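Local coordinates for protein N-glycosylase/DNA lyase (Methanocaldococcus jannaschii, PDB 3FHF) that belongs to a DNA glycosylase family of the helix-hairpin-helix clan, as an archaeal N-glycosylase/DNA lyase with an all-alpha fold, at residues 108-111 and 112-116; 118-121 and 122-125; 43-46 and 47-51. One frame throughout, in Å; residues are numbered along the deposited sequence.

Three helices, 41-54, 109-115 and 119-129, each hold one short-range contact. Interaction 1 lies in the middle: its centre is about 10 Å from that of interaction 2 and about 13 Å from that of interaction 3, whereas the centres of interactions 2 and 3 are about 17 Å apart. Helices 109-115 and 119-129 follow each other in the chain; Phe116 CZ lies 3.6 Å from Phe125 CB, and Ile112 CG2 rests 3.6 Å from Phe125 CE1. On another flank, Ile109 CG2 approaches Trp44 CB at 3.5 Å and Lys110 CD approaches Trp44 NE1 at 3.4 Å. Interactions 2 and 3 do not touch, their nearest atoms being about 8 Å apart; interaction 1 touches both.

Interaction 1 of 3, residues 108-111 and 112-116; sequences NIKD and IVESF
Ile112 N donates to Asn108 O in the first of a run of backbone bonds, followed by Val113 N to Ile109 O at 2.9 Å and Glu114 N to Lys110 O, also at 2.9 Å. The last two are nearly straight at the hydrogen, whereas the following bond, from Ser115 N to Asp111 O, is weak. Near this end Ile112 O has two donors from one residue, the backbone N and the hydroxyl of Ser115. Ser115 OG reaches Ile112 O at 2.6 Å, brought back over its own turn because OG stands between the backbone N and the carbonyl carbon (chi1 75°).

The apolar contact is between Ile109 and Val113. Ile109 CG1 meets Val113 CG2 at 4.0 Å, and the same Val113 methyl lies only 3.2 Å from Ile109 O, tight against the carbonyl that Val113 N binds. These two side chains also touch Phe141 of helix 135-144. At the first turn a methyl instead meets an amide oxygen: Ile112 CD1 lies 3.6 Å from Asn108 OD1, the two side chains crossing almost at right angles.

Among the charged residues, the methylenes of the extended Lys110 lie against the Glu114 carboxylate, with Lys110 CE 3.6 Å from Glu114 OE1. Their charged ends are not in contact, Lys110 NZ being 4.8 Å from Glu114 OE1. Each is engaged by another part of the chain, since Lys110 NZ donates to the carbonyl oxygens of Lys37 and Lys39 and Glu114 OE2 forms a salt bridge with Lys37. Asp111 OD2 in turn accepts from Asn41 ND2.

Such i to i+4 pairing of apolar residues on one face and charged ones on another is the pattern of a short amphipathic helix, used here to pack helix 109-115 into the all-helical glycosylase fold.

Interaction 2 of 3, residues 118-121 and 122-125; sequences NEKV and AREF
Asn118 and Ala122 meet across the first turn of helix 119-129, where Ala122 N donates to Asn118 O at 3.1 Å and the Ala122 CB methyl lies against that same oxygen at 3.5 Å. Asn118 also folds its amide back over the turn. With CG set between the backbone N and the carbonyl carbon (chi1 56°), Asn118 OD1 reaches the backbone and accepts from Val121 N at 3.0 Å, the donor approaching tilted from the plane of the amide C=O.

This is an asparagine N-cap: a side-chain oxygen supplies an acceptor to a first-turn N-H that has no preceding helical carbonyl to bind. Further along, Arg123 N donates to Glu119 O at 2.9 Å and Phe125 N to Val121 O, while the bond from Glu124 N to Lys120 O is weak.

Lys120 O has a second donor in a bound water, 2.7 Å away, and Arg123 NE donates to this water at 2.9 Å. The water lies at the edge of the guanidinium, in its plane. Arg123 leaves the helix almost fully extended through chi2 and then turns at chi3 (59°), a bend that sets the guanidinium beside the water. Beyond it, NH1 is held by a salt bridge to Glu183 and a hydrogen bond to Ser139 OG, and the side chain packs on Tyr135, Ala138 and Leu142 of helix 135-144. Lys120 NZ is 5.5 Å from Arg123 NH2; the lysine's own salt bridge to Asp149 may offset part of any repulsion.

Glu124 takes a different course: CG lies beside its backbone N (chi1 -69°), which brings Glu124 CG to 3.5 Å from Lys120 O. The Phe125 ring leads away from the turn and meets Phe106 edge-to-face.

Interaction 3 of 3, residues 43-46 and 47-51; sequences EWFK and ELCFC
Helix 41-54 of this helix-hairpin-helix-clan glycosylase, most of whose residues between 43 and 51 are buried, is lined within a single turn by Phe45, Leu48 and Cys49. Phe45 leans forward along the helix (chi1 -171°), and its ring takes two neighbours. Both come obliquely from the same side of the ring plane: Leu48 CD2 lies 4.1 Å from Phe45 CE1, and Cys49 SG comes within 3.5 Å of Phe45 CE2. The sulfur is 4.0 Å from the ring centroid and 32° off the normal, an oblique sulfur-aromatic contact. Phe73 of helix 72-75 also touches Cys49, and Phe141 touches Leu48.

Behind the side chains, Leu48 N donates to Trp44 O at 3.0 Å, Cys49 N to Phe45 O and Phe50 N to Lys46 O. The bonds that Glu47 N makes to Glu43 O and Trp44 O are both weak. Glu43 O is served by a water at 2.6 Å as well, which donates only weakly to Glu47 OE2.

Glu47 is buried yet has firmer partners: its OE2 forms a salt bridge with Lys214 and accepts from Gln66 NE2. Lys214, the last residue, also makes a cation-pi contact with Phe50. The chemistry therefore divides the helix surface: sulfur and methyl contacts pack against the Phe45 ring on one face, while on another a buried carboxylate, probably charged given its lysine partner, ties the helix to the chain's C-terminus.

Interaction 1 of 3, residues 108-111 and 112-116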
# COMPACT_ATOMS: atom_id res chain seq x y z
N ASN A 108 2.64 18.24 6.86
CA ASN A 108 3.20 18.68 5.59
C ASN A 108 4.03 17.50 5.08
O ASN A 108 5.19 17.64 4.73
CB ASN A 108 4.06 19.92 5.78
CG ASN A 108 5.23 19.69 6.71
OD1 ASN A 108 5.10 19.03 7.74
ND2 ASN A 108 6.38 20.26 6.36
N ILE A 109 3.39 16.33 5.06
CA ILE A 109 4.02 15.08 4.67
C ILE A 109 4.59 15.05 3.25
O ILE A 109 5.55 14.33 2.99
CB ILE A 109 3.03 13.89 4.92
CG1 ILE A 109 3.80 12.57 4.95
CG2 ILE A 109 1.93 13.87 3.85
CD1 ILE A 109 4.86 12.51 6.05
N LYS A 110 4.01 15.81 2.33
CA LYS A 110 4.54 15.82 0.97
C LYS A 110 5.93 16.47 0.93
O LYS A 110 6.86 15.91 0.36
CB LYS A 110 3.59 16.56 0.01
CG LYS A 110 4.11 16.62 -1.42
CD LYS A 110 3.13 17.32 -2.36
CE LYS A 110 3.71 17.42 -3.77
NZ LYS A 110 2.76 18.06 -4.73
N ASP A 111 6.06 17.64 1.55
CA ASP A 111 7.35 18.32 1.57
C ASP A 111 8.42 17.47 2.27
O ASP A 111 9.57 17.45 1.85
CB ASP A 111 7.24 19.67 2.28
CG ASP A 111 6.21 20.57 1.64
OD1 ASP A 111 6.14 20.59 0.39
OD2 ASP A 111 5.49 21.26 2.37
N ILE A 112 8.03 16.78 3.34
CA ILE A 112 8.96 15.93 4.07
C ILE A 112 9.40 14.76 3.19
O ILE A 112 10.60 14.51 3.03
CB ILE A 112 8.32 15.35 5.35
CG1 ILE A 112 8.02 16.46 6.35
CG2 ILE A 112 9.25 14.31 5.97
CD1 ILE A 112 7.14 16.02 7.52
N VAL A 113 8.43 14.03 2.65
CA VAL A 113 8.73 12.88 1.80
C VAL A 113 9.59 13.22 0.58
O VAL A 113 10.53 12.49 0.25
CB VAL A 113 7.42 12.17 1.34
CG1 VAL A 113 7.70 11.17 0.22
CG2 VAL A 113 6.79 11.44 2.53
N GLU A 114 9.28 14.32 -0.09
CA GLU A 114 10.04 14.70 -1.28
C GLU A 114 11.44 15.23 -0.97
O GLU A 114 12.29 15.32 -1.86
CB GLU A 114 9.27 15.72 -2.11
CG GLU A 114 7.90 15.24 -2.55
CD GLU A 114 7.31 16.08 -3.68
OE1 GLU A 114 7.31 17.32 -3.57
OE2 GLU A 114 6.85 15.48 -4.67
N SER A 115 11.69 15.58 0.29
CA SER A 115 13.00 16.10 0.67
C SER A 115 14.06 15.01 0.66
O SER A 115 15.24 15.28 0.45
CB SER A 115 12.94 16.73 2.07
OG SER A 115 12.87 15.74 3.08
N PHE A 116 13.64 13.76 0.87
CA PHE A 116 14.59 12.65 0.90
C PHE A 116 15.17 12.30 -0.47
O PHE A 116 14.57 12.59 -1.51
CB PHE A 116 13.92 11.41 1.51
CG PHE A 116 13.66 11.54 2.98
CD1 PHE A 116 14.70 11.48 3.89
CD2 PHE A 116 12.37 11.79 3.45
CE1 PHE A 116 14.47 11.67 5.26
CE2 PHE A 116 12.13 11.98 4.80
CZ PHE A 116 13.19 11.92 5.71

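Interaction 2 of 3, residues 118-121 and 122-125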
# COMPACT_ATOMS: atom_id res chain seq x y z
N ASN A 118 15.43 9.52 -1.91
CA ASN A 118 14.57 8.61 -2.65
C ASN A 118 13.49 8.03 -1.75
O ASN A 118 13.45 8.31 -0.55
CB ASN A 118 15.42 7.49 -3.26
CG ASN A 118 16.24 6.75 -2.23
OD1 ASN A 118 15.69 6.09 -1.34
ND2 ASN A 118 17.56 6.86 -2.32
N GLU A 119 12.63 7.21 -2.35
CA GLU A 119 11.51 6.58 -1.66
C GLU A 119 11.92 5.55 -0.61
O GLU A 119 11.20 5.34 0.36
CB GLU A 119 10.60 5.90 -2.69
CG GLU A 119 11.36 4.92 -3.57
CD GLU A 119 10.58 4.51 -4.82
OE1 GLU A 119 9.72 3.61 -4.74
OE2 GLU A 119 10.84 5.12 -5.88
N LYS A 120 13.06 4.90 -0.81
CA LYS A 120 13.55 3.89 0.13
C LYS A 120 13.91 4.53 1.46
O LYS A 120 13.58 4.01 2.53
CB LYS A 120 14.77 3.18 -0.45
CG LYS A 120 14.47 1.95 -1.30
CD LYS A 120 13.40 2.21 -2.35
CE LYS A 120 13.07 0.95 -3.14
NZ LYS A 120 14.22 0.48 -3.96
N VAL A 121 14.60 5.66 1.39
CA VAL A 121 15.00 6.39 2.58
C VAL A 121 13.79 7.06 3.22
O VAL A 121 13.69 7.16 4.44
CB VAL A 121 16.07 7.46 2.22
CG1 VAL A 121 16.23 8.43 3.36
CG2 VAL A 121 17.40 6.78 1.92
N ALA A 122 12.85 7.50 2.39
CA ALA A 122 11.65 8.16 2.89
C ALA A 122 10.84 7.13 3.68
O ALA A 122 10.28 7.43 4.74
CB ALA A 122 10.81 8.70 1.72
N ARG A 123 10.80 5.90 3.17
CA ARG A 123 10.08 4.81 3.83
C ARG A 123 10.63 4.61 5.24
O ARG A 123 9.86 4.41 6.19
CB ARG A 123 10.21 3.51 3.04
CG ARG A 123 9.48 2.34 3.69
CD ARG A 123 9.27 1.17 2.73
NE ARG A 123 10.52 0.65 2.20
CZ ARG A 123 10.59 -0.29 1.27
NH1 ARG A 123 9.49 -0.82 0.76
NH2 ARG A 123 11.78 -0.68 0.82
N GLU A 124 11.95 4.66 5.37
CA GLU A 124 12.61 4.49 6.66
C GLU A 124 12.10 5.53 7.65
O GLU A 124 11.87 5.24 8.82
CB GLU A 124 14.14 4.64 6.52
CG GLU A 124 14.85 3.51 5.76
CD GLU A 124 16.34 3.78 5.59
OE1 GLU A 124 16.95 4.35 6.52
OE2 GLU A 124 16.91 3.43 4.53
N PHE A 125 11.95 6.77 7.18
CA PHE A 125 11.46 7.83 8.05
C PHE A 125 10.01 7.57 8.48
O PHE A 125 9.66 7.77 9.65
CB PHE A 125 11.54 9.19 7.35
CG PHE A 125 10.55 10.18 7.88
CD1 PHE A 125 9.36 10.42 7.20
CD2 PHE A 125 10.78 10.83 9.09
CE1 PHE A 125 8.40 11.29 7.72
CE2 PHE A 125 9.82 11.69 9.62
CZ PHE A 125 8.63 11.92 8.94
O HOH W 1 13.24 1.35 2.86

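Interaction 3 of 3, residues 43-46 and 47-51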
# COMPACT_ATOMS: atom_id res chain seq x y z
N GLU A 43 -3.72 16.80 0.76
CA GLU A 43 -4.16 15.63 0.01
C GLU A 43 -3.30 14.41 0.34
O GLU A 43 -3.80 13.30 0.47
CB GLU A 43 -4.09 15.91 -1.50
CG GLU A 43 -5.12 16.91 -1.98
CD GLU A 43 -6.53 16.36 -1.89
OE1 GLU A 43 -6.87 15.43 -2.65
OE2 GLU A 43 -7.31 16.86 -1.04
N TRP A 44 -2.00 14.64 0.47
CA TRP A 44 -1.08 13.56 0.81
C TRP A 44 -1.35 13.04 2.23
O TRP A 44 -1.31 11.83 2.47
CB TRP A 44 0.37 14.04 0.71
CG TRP A 44 0.92 14.11 -0.69
CD1 TRP A 44 0.36 14.75 -1.76
CD2 TRP A 44 2.15 13.56 -1.15
NE1 TRP A 44 1.18 14.64 -2.86
CE2 TRP A 44 2.28 13.91 -2.51
CE3 TRP A 44 3.16 12.80 -0.54
CZ2 TRP A 44 3.39 13.53 -3.27
CZ3 TRP A 44 4.26 12.43 -1.30
CH2 TRP A 44 4.37 12.79 -2.66
N PHE A 45 -1.63 13.95 3.16
CA PHE A 45 -1.90 13.53 4.54
C PHE A 45 -3.15 12.64 4.61
O PHE A 45 -3.22 11.73 5.44
CB PHE A 45 -2.09 14.73 5.47
CG PHE A 45 -2.17 14.35 6.92
CD1 PHE A 45 -1.04 13.90 7.59
CD2 PHE A 45 -3.38 14.37 7.60
CE1 PHE A 45 -1.11 13.47 8.92
CE2 PHE A 45 -3.47 13.94 8.93
CZ PHE A 45 -2.33 13.49 9.59
N LYS A 46 -4.14 12.93 3.77
CA LYS A 46 -5.36 12.14 3.74
C LYS A 46 -5.05 10.72 3.27
O LYS A 46 -5.67 9.76 3.73
CB LYS A 46 -6.41 12.74 2.80
CG LYS A 46 -7.35 13.76 3.43
CD LYS A 46 -6.67 15.08 3.69
CE LYS A 46 -7.70 16.19 3.88
NZ LYS A 46 -7.06 17.53 4.02
N GLU A 47 -4.11 10.58 2.33
CA GLU A 47 -3.75 9.26 1.84
C GLU A 47 -2.97 8.50 2.90
O GLU A 47 -3.05 7.27 2.98
CB GLU A 47 -2.90 9.35 0.57
CG GLU A 47 -3.71 9.69 -0.66
CD GLU A 47 -4.80 8.67 -0.93
OE1 GLU A 47 -4.49 7.49 -1.19
OE2 GLU A 47 -5.99 9.06 -0.88
N LEU A 48 -2.22 9.23 3.71
CA LEU A 48 -1.45 8.60 4.78
C LEU A 48 -2.44 8.01 5.78
O LEU A 48 -2.23 6.93 6.32
CB LEU A 48 -0.56 9.63 5.47
CG LEU A 48 0.28 9.09 6.64
CD1 LEU A 48 1.34 8.12 6.11
CD2 LEU A 48 0.94 10.24 7.36
N CYS A 49 -3.53 8.74 6.01
CA CYS A 49 -4.55 8.29 6.94
C CYS A 49 -5.30 7.10 6.38
O CYS A 49 -5.71 6.21 7.12
CB CYS A 49 -5.51 9.44 7.26
SG CYS A 49 -4.73 10.74 8.23
N PHE A 50 -5.49 7.08 5.06
CA PHE A 50 -6.15 5.97 4.40
C PHE A 50 -5.35 4.70 4.71
O PHE A 50 -5.91 3.65 5.03
CB PHE A 50 -6.18 6.17 2.88
CG PHE A 50 -6.50 4.92 2.10
CD1 PHE A 50 -7.80 4.43 2.05
CD2 PHE A 50 -5.50 4.20 1.46
CE1 PHE A 50 -8.10 3.24 1.37
CE2 PHE A 50 -5.78 3.02 0.77
CZ PHE A 50 -7.08 2.54 0.73
N CYS A 51 -4.03 4.82 4.61
CA CYS A 51 -3.15 3.69 4.85
C CYS A 51 -3.11 3.30 6.33
O CYS A 51 -2.98 2.12 6.66
CB CYS A 51 -1.75 3.99 4.32
SG CYS A 51 -1.69 4.12 2.51
O HOH W 2 -5.90 12.45 -0.76